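Local coordinates for protein cleavage stimulation factor 77 (Encephalitozoon cuniculi, PDB 2UY1) that probably binds mRNA as a nuclear helical-repeat protein of the Suppressor of forked family, at residues G111-L116 and K128-F133. Residues are numbered along the deposited sequence; the frame is centred on the assembly and turned at random.
Sequences GYMRAL and KDFENF
An aromatic cluster of Tyr112, Phe130 and Phe133 joins two successive antiparallel helices, 101-116 and 123-137, in the helical-repeat array of this Suppressor of forked (HAT/TPR-like) protein. The axes of the two segments approach to 10.5 Å and their directions differ by 148°, and the CA atoms of Tyr112 and Phe130 are the nearest pair across them. Tyr112 lays its ring flat against the other helix: Phe130 CA sits over the centre of one face, and Phe130 CB makes a CH-pi contact with the same ring, 4.1 Å from its centroid. The two rings of this pair are tilted obliquely, with planes at 52°, and Tyr112 CB closes on Phe130 CD1 at 3.6 Å. One helical turn further along, Phe133 meets the far part of the tyrosine ring, its CG lying 4.2 Å from Tyr112 CE2, again at a slant.

The Phe130 ring, swung opposite the backbone N (chi1 171°), reaches toward helix 101-116, and Tyr112 CB, Met113 SD and Leu116 CD1 all approach it from one side of its plane. Leu116 uses a single methyl, CD1, which lies over one face of the phenylalanine, displaced toward the rim and 3.7 Å from Phe130 CD2. Met113, its chain bent at chi2, brings SD obliquely to the outer end of the ring in a Met-aromatic contact, 4.2 Å from Phe130 CZ. Thr149 of helix 139-168 touches both Met113 and Phe130, so the following helix packs against this junction, while Ile92 of helix 85-94 touches Tyr112.

No direct hydrogen bond links the two segments. The phenol passes close by Asp129 CB, and a water bridges the polar ends, hydrogen-bonded to Tyr112 OH and donating to Asp129 OD2 at 2.6 Å.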
# COMPACT_ATOMS: atom_id res chain seq x y z
N GLY A 111 -0.48 -55.89 4.29
CA GLY A 111 -0.28 -54.78 5.22
C GLY A 111 0.99 -53.97 4.92
O GLY A 111 0.90 -52.76 4.72
N TYR A 112 2.15 -54.65 4.91
CA TYR A 112 3.42 -54.03 4.49
C TYR A 112 3.37 -53.37 3.13
O TYR A 112 3.99 -52.33 2.92
CB TYR A 112 4.58 -55.04 4.46
CG TYR A 112 5.15 -55.25 5.81
CD1 TYR A 112 5.63 -54.17 6.56
CD2 TYR A 112 5.16 -56.52 6.38
CE1 TYR A 112 6.08 -54.33 7.82
CE2 TYR A 112 5.67 -56.69 7.64
CZ TYR A 112 6.14 -55.59 8.36
OH TYR A 112 6.63 -55.76 9.62
N MET A 113 2.69 -54.01 2.19
CA MET A 113 2.66 -53.49 0.83
C MET A 113 1.75 -52.23 0.72
O MET A 113 2.09 -51.30 -0.02
CB MET A 113 2.26 -54.58 -0.19
CG MET A 113 3.28 -55.75 -0.40
SD MET A 113 4.94 -55.29 -1.01
CE MET A 113 5.36 -56.82 -1.95
N ARG A 114 0.61 -52.25 1.43
CA ARG A 114 -0.25 -51.05 1.58
C ARG A 114 0.48 -49.87 2.27
O ARG A 114 0.47 -48.74 1.76
CB ARG A 114 -1.56 -51.39 2.29
CG ARG A 114 -2.69 -52.01 1.41
CD ARG A 114 -3.80 -52.69 2.32
NE ARG A 114 -4.53 -51.75 3.21
CZ ARG A 114 -5.35 -52.11 4.21
NH1 ARG A 114 -5.57 -53.39 4.50
NH2 ARG A 114 -5.95 -51.16 4.93
N ALA A 115 1.14 -50.12 3.42
CA ALA A 115 1.98 -49.07 4.02
C ALA A 115 3.01 -48.49 3.04
O ALA A 115 3.11 -47.30 2.93
CB ALA A 115 2.67 -49.59 5.26
N LEU A 116 3.74 -49.34 2.31
CA LEU A 116 4.96 -48.89 1.56
C LEU A 116 4.59 -48.00 0.39
O LEU A 116 5.39 -47.16 -0.08
CB LEU A 116 5.84 -50.08 1.17
CG LEU A 116 6.56 -50.80 2.31
CD1 LEU A 116 7.31 -52.03 1.77
CD2 LEU A 116 7.46 -49.87 3.10
N LYS A 128 12.45 -51.54 7.23
CA LYS A 128 13.33 -52.47 7.91
C LYS A 128 12.50 -53.68 8.30
O LYS A 128 12.89 -54.81 7.98
CB LYS A 128 13.97 -51.84 9.15
CG LYS A 128 14.86 -50.66 8.84
CD LYS A 128 15.41 -50.02 10.18
CE LYS A 128 16.12 -48.67 9.95
NZ LYS A 128 16.40 -47.94 11.28
N ASP A 129 11.34 -53.45 8.92
CA ASP A 129 10.48 -54.56 9.37
C ASP A 129 10.05 -55.45 8.20
O ASP A 129 10.05 -56.67 8.29
CB ASP A 129 9.22 -54.02 10.08
CG ASP A 129 9.53 -53.23 11.34
OD1 ASP A 129 10.69 -53.24 11.82
OD2 ASP A 129 8.59 -52.57 11.85
N PHE A 130 9.68 -54.83 7.10
CA PHE A 130 9.32 -55.55 5.91
C PHE A 130 10.45 -56.47 5.34
O PHE A 130 10.20 -57.61 4.95
CB PHE A 130 8.95 -54.57 4.83
CG PHE A 130 8.77 -55.21 3.50
CD1 PHE A 130 7.78 -56.18 3.33
CD2 PHE A 130 9.59 -54.84 2.41
CE1 PHE A 130 7.61 -56.80 2.09
CE2 PHE A 130 9.42 -55.44 1.18
CZ PHE A 130 8.42 -56.44 1.02
N GLU A 131 11.67 -55.94 5.25
CA GLU A 131 12.79 -56.70 4.71
C GLU A 131 13.09 -57.90 5.64
O GLU A 131 13.20 -59.03 5.17
CB GLU A 131 14.01 -55.81 4.44
CG GLU A 131 15.30 -56.62 4.18
CD GLU A 131 16.43 -55.82 3.53
OE1 GLU A 131 16.80 -54.72 4.01
OE2 GLU A 131 16.96 -56.31 2.52
N ASN A 132 13.15 -57.63 6.97
CA ASN A 132 13.32 -58.65 8.01
C ASN A 132 12.34 -59.80 7.93
O ASN A 132 12.70 -60.95 8.18
CB ASN A 132 13.17 -58.03 9.37
CG ASN A 132 14.36 -57.20 9.73
OD1 ASN A 132 15.37 -57.25 9.02
ND2 ASN A 132 14.30 -56.47 10.84
N PHE A 133 11.10 -59.48 7.56
CA PHE A 133 10.01 -60.43 7.49
C PHE A 133 10.17 -61.36 6.27
O PHE A 133 9.96 -62.58 6.36
CB PHE A 133 8.73 -59.60 7.40
CG PHE A 133 7.55 -60.35 6.95
CD1 PHE A 133 6.88 -61.20 7.83
CD2 PHE A 133 7.09 -60.22 5.65
CE1 PHE A 133 5.74 -61.91 7.43
CE2 PHE A 133 5.95 -60.93 5.24
CZ PHE A 133 5.29 -61.77 6.13
O HOH W 1 6.29 -53.73 11.45